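Local coordinates for oxalate-binding protein (Thermotoga maritima, PDB 1O4T) that binds oxalate at a manganese centre inside a cupin fold, is a putative oxalate decarboxylase and forms a homodimer, at residues S24-E29 with A44-K49; G71-E76 with E112-E117. All coordinates share one frame; numbering follows the deposited sequence.

Contact 1: S24-E29 with A44-K49; sequences SEITPE and AHLLSK
His45 NE2 donates a hydrogen bond to Glu29 OE2, 2.6 Å away, and this is the shortest polar link between 24-29 and 44-49. The bond is fairly straight, with an N-H...O angle of 162°. The oxygen lies in the plane of the imidazole, at its NE2 edge. The ring reaches OE2 on its anti side, somewhat out of the carboxylate plane, and the two planes are turned 48° against each other. Glu29 gets there with CG placed between its own backbone N and carbonyl carbon (chi1 71°) and an extended chain beyond. The nearby carboxylate would probably favour a protonated imidazole.

A second, looser polar link runs through water 1. The water donates to Thr27 O at 2.7 Å and weakly accepts from His45 N at 3.4 Å.

The remaining contact is apolar. The CB of Ile26 is directed at 44-49. Its CG2, anti to the backbone N, sits 4.0 Å from Ala44 CB and also touches the carbonyl oxygen of His45. The other branch, through CG1, meets Leu46 CD2 at 4.2 Å. Leu46 also packs on Phe59 and on Val105 of the second subunit. Pro28 CB and Ala44 CB are in looser apolar contact at 4.5 Å.

Glu29 also bonds through its backbone to Met43. The His-carboxylate hydrogen bond thus adds a side-chain link between strand 29-32 and the neighbouring antiparallel strand 40-45, at the outermost strand of the larger sheet within this chain, in the double-stranded beta-helix (cupin) fold.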
loop_
_atom_site.group_PDB
_atom_site.type_symbol
_atom_site.label_atom_id
_atom_site.label_comp_id
_atom_site.label_asym_id
_atom_site.label_seq_id
_atom_site.Cartn_x
_atom_site.Cartn_y
_atom_site.Cartn_z
ATOM N N SER A 24 -2.930 -9.654 9.561
ATOM C CA SER A 24 -2.771 -11.019 10.029
ATOM C C SER A 24 -4.092 -11.531 10.631
ATOM O O SER A 24 -4.355 -12.749 10.628
ATOM C CB SER A 24 -1.601 -11.038 11.047
ATOM O OG SER A 24 -0.716 -9.895 10.793
ATOM N N GLU A 25 -4.937 -10.613 11.111
ATOM C CA GLU A 25 -6.167 -10.991 11.813
ATOM C C GLU A 25 -7.497 -10.597 11.103
ATOM O O GLU A 25 -8.540 -10.394 11.764
ATOM C CB GLU A 25 -6.088 -10.406 13.199
ATOM C CG GLU A 25 -4.874 -10.936 13.942
ATOM C CD GLU A 25 -4.693 -10.313 15.317
ATOM O OE1 GLU A 25 -5.277 -9.231 15.596
ATOM O OE2 GLU A 25 -3.950 -10.907 16.130
ATOM N N ILE A 26 -7.457 -10.530 9.766
ATOM C CA ILE A 26 -8.645 -10.323 8.937
ATOM C C ILE A 26 -8.864 -11.616 8.170
ATOM O O ILE A 26 -7.933 -12.135 7.545
ATOM C CB ILE A 26 -8.427 -9.195 7.907
ATOM C CG1 ILE A 26 -8.209 -7.823 8.569
ATOM C CG2 ILE A 26 -9.587 -9.169 6.887
ATOM C CD1 ILE A 26 -9.447 -7.012 8.853
ATOM N N THR A 27 -10.087 -12.129 8.190
ATOM C CA THR A 27 -10.401 -13.351 7.457
ATOM C C THR A 27 -10.576 -13.023 5.971
ATOM O O THR A 27 -11.422 -12.227 5.583
ATOM C CB THR A 27 -11.650 -14.031 8.019
ATOM O OG1 THR A 27 -11.483 -14.260 9.425
ATOM C CG2 THR A 27 -11.810 -15.437 7.439
ATOM N N PRO A 28 -9.753 -13.619 5.136
ATOM C CA PRO A 28 -9.822 -13.337 3.706
ATOM C C PRO A 28 -11.075 -13.955 3.093
ATOM O O PRO A 28 -11.600 -14.922 3.647
ATOM C CB PRO A 28 -8.555 -14.013 3.183
ATOM C CG PRO A 28 -7.716 -14.216 4.425
ATOM C CD PRO A 28 -8.693 -14.599 5.444
ATOM N N GLU A 29 -11.578 -13.385 2.000
ATOM C CA GLU A 29 -12.577 -14.090 1.211
ATOM C C GLU A 29 -11.916 -14.832 0.075
ATOM O O GLU A 29 -11.105 -14.269 -0.654
ATOM C CB GLU A 29 -13.724 -13.195 0.717
ATOM C CG GLU A 29 -13.425 -12.184 -0.361
ATOM C CD GLU A 29 -14.668 -11.421 -0.802
ATOM O OE1 GLU A 29 -15.697 -12.103 -1.039
ATOM O OE2 GLU A 29 -14.591 -10.161 -0.936
ATOM N N ALA A 44 -8.385 -9.995 1.350
ATOM C CA ALA A 44 -8.598 -9.450 2.695
ATOM C C ALA A 44 -8.872 -7.959 2.588
ATOM O O ALA A 44 -7.973 -7.185 2.235
ATOM C CB ALA A 44 -7.365 -9.717 3.566
ATOM N N HIS A 45 -10.097 -7.539 2.905
ATOM C CA HIS A 45 -10.449 -6.124 2.870
ATOM C C HIS A 45 -9.936 -5.470 4.155
ATOM O O HIS A 45 -10.256 -5.900 5.255
ATOM C CB HIS A 45 -11.940 -5.903 2.747
ATOM C CG HIS A 45 -12.589 -6.674 1.646
ATOM N ND1 HIS A 45 -13.032 -6.075 0.484
ATOM C CD2 HIS A 45 -12.878 -7.998 1.533
ATOM C CE1 HIS A 45 -13.567 -6.999 -0.297
ATOM N NE2 HIS A 45 -13.477 -8.174 0.311
ATOM N N LEU A 46 -9.127 -4.437 4.011
ATOM C CA LEU A 46 -8.424 -3.853 5.153
ATOM C C LEU A 46 -9.105 -2.580 5.671
ATOM O O LEU A 46 -9.164 -2.359 6.885
ATOM C CB LEU A 46 -6.972 -3.598 4.774
ATOM C CG LEU A 46 -6.289 -4.847 4.277
ATOM C CD1 LEU A 46 -4.848 -4.497 3.986
ATOM C CD2 LEU A 46 -6.394 -6.001 5.239
ATOM N N LEU A 47 -9.639 -1.776 4.752
ATOM C CA LEU A 47 -10.444 -0.602 5.086
ATOM C C LEU A 47 -11.628 -0.494 4.177
ATOM O O LEU A 47 -11.518 -0.734 2.980
ATOM C CB LEU A 47 -9.633 0.656 4.903
ATOM C CG LEU A 47 -8.420 0.820 5.794
ATOM C CD1 LEU A 47 -7.510 1.935 5.214
ATOM C CD2 LEU A 47 -8.755 1.074 7.250
ATOM N N SER A 48 -12.759 -0.106 4.734
ATOM C CA SER A 48 -13.957 0.094 3.948
ATOM C C SER A 48 -13.903 1.424 3.191
ATOM O O SER A 48 -13.106 2.323 3.504
ATOM C CB SER A 48 -15.196 0.047 4.838
ATOM O OG SER A 48 -15.341 1.233 5.596
ATOM N N LYS A 49 -14.776 1.534 2.195
ATOM C CA LYS A 49 -14.874 2.725 1.375
ATOM C C LYS A 49 -15.422 3.882 2.224
ATOM O O LYS A 49 -14.968 5.024 2.091
ATOM C CB LYS A 49 -15.739 2.418 0.136
ATOM C CG LYS A 49 -16.358 3.619 -0.564
ATOM C CD LYS A 49 -17.287 3.220 -1.726
ATOM C CE LYS A 49 -18.112 4.418 -2.149
ATOM N NZ LYS A 49 -18.871 4.200 -3.388
HETATM O O HOH W 1 -12.038 -9.981 4.252
#

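Contact 2: G71-E76 with E112-E117; sequences GLHKHE and ESHSIE. With MN (manganese (II) ion), chain C; OXL (oxalate ion), chain D.
His73 and His114 face each other as a hydrogen-bonded antiparallel pair. His73 N donates to His114 O at 3.0 Å, and His114 N returns a bond to His73 O at 2.8 Å. Beyond the strand end, His75 N donates to Glu112 O at 3.1 Å. Lys74 and Ser113 form the next, non-hydrogen-bonded pair, with Ser113 OG against Lys74 CB.

Metal bonds join the side chains. His73 NE2 and His114 NE2 each bind manganese at 2.2 Å, and His75 NE2 binds it at 2.0 Å. Oxalate chelates the ion through O3 and O4, and Glu80 completes the six ligands. The His73 and His114 side chains run side by side, their ring planes 61° apart. The His75 ring stands perpendicular to that of His114.

Second-shell hydrogen bonds probably help to orient two rings. His73 ND1 donates in the carbonyl plane to Gly71 O at 2.8 Å, consistent with a fixed ring rotation that turns NE2 to the metal. His75 ND1 is hydrogen-bonded to Glu78 OE2.

The site is the three-histidine, one-glutamate centre characteristic of metal-binding cupins. Three neutral nitrogen donors and one carboxylate probably leave the ion with net positive charge, which suits a dianionic chelator.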
loop_
_atom_site.group_PDB
_atom_site.type_symbol
_atom_site.label_atom_id
_atom_site.label_comp_id
_atom_site.label_asym_id
_atom_site.label_seq_id
_atom_site.Cartn_x
_atom_site.Cartn_y
_atom_site.Cartn_z
ATOM N N GLY A 71 -8.263 -12.168 -13.490
ATOM C CA GLY A 71 -8.504 -12.126 -14.917
ATOM C C GLY A 71 -8.556 -10.724 -15.447
ATOM O O GLY A 71 -8.648 -9.768 -14.685
ATOM N N LEU A 72 -8.469 -10.605 -16.765
ATOM C CA LEU A 72 -8.487 -9.301 -17.414
ATOM C C LEU A 72 -9.809 -8.602 -17.150
ATOM O O LEU A 72 -10.875 -9.190 -17.324
ATOM C CB LEU A 72 -8.209 -9.431 -18.932
ATOM C CG LEU A 72 -8.064 -8.157 -19.791
ATOM C CD1 LEU A 72 -6.752 -7.445 -19.488
ATOM C CD2 LEU A 72 -8.144 -8.480 -21.280
ATOM N N HIS A 73 -9.732 -7.353 -16.665
ATOM C CA HIS A 73 -10.909 -6.530 -16.490
ATOM C C HIS A 73 -10.516 -5.076 -16.583
ATOM O O HIS A 73 -9.359 -4.712 -16.393
ATOM C CB HIS A 73 -11.563 -6.757 -15.130
ATOM C CG HIS A 73 -10.645 -6.464 -13.995
ATOM N ND1 HIS A 73 -9.551 -7.248 -13.721
ATOM C CD2 HIS A 73 -10.601 -5.431 -13.123
ATOM C CE1 HIS A 73 -8.890 -6.731 -12.697
ATOM N NE2 HIS A 73 -9.517 -5.638 -12.306
ATOM N N LYS A 74 -11.528 -4.264 -16.837
ATOM C CA LYS A 74 -11.399 -2.853 -17.124
ATOM C C LYS A 74 -11.824 -2.015 -15.927
ATOM O O LYS A 74 -12.745 -2.378 -15.201
ATOM C CB LYS A 74 -12.327 -2.511 -18.290
ATOM C CG LYS A 74 -12.221 -1.095 -18.770
ATOM C CD LYS A 74 -13.055 -0.914 -19.988
ATOM C CE LYS A 74 -12.997 0.513 -20.499
ATOM N NZ LYS A 74 -13.905 0.604 -21.654
ATOM N N HIS A 75 -11.147 -0.881 -15.767
ATOM C CA HIS A 75 -11.488 0.139 -14.786
ATOM C C HIS A 75 -11.922 1.423 -15.495
ATOM O O HIS A 75 -11.263 1.865 -16.411
ATOM C CB HIS A 75 -10.285 0.357 -13.863
ATOM C CG HIS A 75 -10.065 -0.775 -12.904
ATOM N ND1 HIS A 75 -10.820 -0.916 -11.761
ATOM C CD2 HIS A 75 -9.252 -1.862 -12.954
ATOM C CE1 HIS A 75 -10.468 -2.025 -11.136
ATOM N NE2 HIS A 75 -9.495 -2.606 -11.818
ATOM N N GLU A 76 -13.069 1.979 -15.124
ATOM C CA GLU A 76 -13.503 3.247 -15.698
ATOM C C GLU A 76 -14.015 4.129 -14.595
ATOM O O GLU A 76 -14.782 3.678 -13.743
ATOM C CB GLU A 76 -14.585 3.076 -16.802
ATOM C CG GLU A 76 -15.527 1.908 -16.577
ATOM C CD GLU A 76 -16.382 1.557 -17.779
ATOM O OE1 GLU A 76 -16.762 2.455 -18.594
ATOM O OE2 GLU A 76 -16.688 0.341 -17.888
ATOM N N GLU A 112 -8.118 1.812 -18.764
ATOM C CA GLU A 112 -7.280 0.648 -19.041
ATOM C C GLU A 112 -7.825 -0.635 -18.412
ATOM O O GLU A 112 -8.535 -0.606 -17.429
ATOM C CB GLU A 112 -5.867 0.856 -18.519
ATOM C CG GLU A 112 -5.207 2.136 -18.972
ATOM C CD GLU A 112 -3.731 2.201 -18.617
ATOM O OE1 GLU A 112 -3.307 1.810 -17.486
ATOM O OE2 GLU A 112 -2.986 2.668 -19.494
ATOM N N SER A 113 -7.428 -1.763 -18.971
ATOM C CA SER A 113 -7.764 -3.072 -18.443
ATOM C C SER A 113 -6.484 -3.727 -17.985
ATOM O O SER A 113 -5.422 -3.490 -18.584
ATOM C CB SER A 113 -8.414 -3.936 -19.511
ATOM O OG SER A 113 -9.582 -3.337 -20.023
ATOM N N HIS A 114 -6.575 -4.545 -16.924
ATOM C CA HIS A 114 -5.423 -5.264 -16.409
ATOM C C HIS A 114 -5.756 -6.664 -15.876
ATOM O O HIS A 114 -6.942 -7.023 -15.732
ATOM C CB HIS A 114 -4.654 -4.445 -15.319
ATOM C CG HIS A 114 -5.388 -4.269 -14.021
ATOM N ND1 HIS A 114 -4.846 -3.556 -12.968
ATOM C CD2 HIS A 114 -6.634 -4.623 -13.629
ATOM C CE1 HIS A 114 -5.717 -3.503 -11.970
ATOM N NE2 HIS A 114 -6.813 -4.142 -12.342
ATOM N N SER A 115 -4.681 -7.418 -15.597
ATOM C CA SER A 115 -4.753 -8.755 -15.016
ATOM C C SER A 115 -3.441 -8.988 -14.322
ATOM O O SER A 115 -2.485 -8.232 -14.548
ATOM C CB SER A 115 -4.959 -9.831 -16.078
ATOM O OG SER A 115 -3.894 -9.883 -16.984
ATOM N N ILE A 116 -3.366 -10.030 -13.503
ATOM C CA ILE A 116 -2.105 -10.374 -12.867
ATOM C C ILE A 116 -2.083 -11.858 -12.593
ATOM O O ILE A 116 -3.091 -12.422 -12.134
ATOM C CB ILE A 116 -1.891 -9.520 -11.558
ATOM C CG1 ILE A 116 -0.551 -9.826 -10.893
ATOM C CG2 ILE A 116 -3.016 -9.714 -10.566
ATOM C CD1 ILE A 116 -0.073 -8.701 -9.908
ATOM N N GLU A 117 -0.959 -12.491 -12.909
ATOM C CA GLU A 117 -0.806 -13.931 -12.740
ATOM C C GLU A 117 0.416 -14.300 -11.900
ATOM O O GLU A 117 1.523 -13.747 -12.086
ATOM C CB GLU A 117 -0.702 -14.614 -14.104
ATOM C CG GLU A 117 -0.796 -16.125 -14.002
ATOM C CD GLU A 117 -0.856 -16.840 -15.344
ATOM O OE1 GLU A 117 -1.271 -16.220 -16.346
ATOM O OE2 GLU A 117 -0.512 -18.041 -15.375
HETATM MN MN MN C . -8.527 -4.198 -11.031
HETATM C C1 OXL D . -8.478 -5.931 -8.846
HETATM C C2 OXL D . -9.851 -5.420 -8.787
HETATM O O1 OXL D . -8.083 -6.657 -7.780
HETATM O O2 OXL D . -10.631 -5.914 -7.808
HETATM O O3 OXL D . -7.716 -5.682 -9.803
HETATM O O4 OXL D . -10.266 -4.549 -9.559
#

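From the N terminus, the chain passes strand 20-22 and enters the loop that holds 24-29. Contact 1 closes when strand 40-45 returns to that loop, enclosing the hairpin of strands 29-32 and 40-45. After strand 56-64, contact 2 opens at 71-76 and closes at 112-117, around four intervening strands. The two loops follow in series, neither nested nor crossed. Contact 1 ties the N-terminal loop to the larger sheet, near the dimer partner. Contact 2 joins two neighbouring strands of the smaller sheet. They lie on opposite sides of the chain's centre, about 21 Å apart between centres, and do not touch.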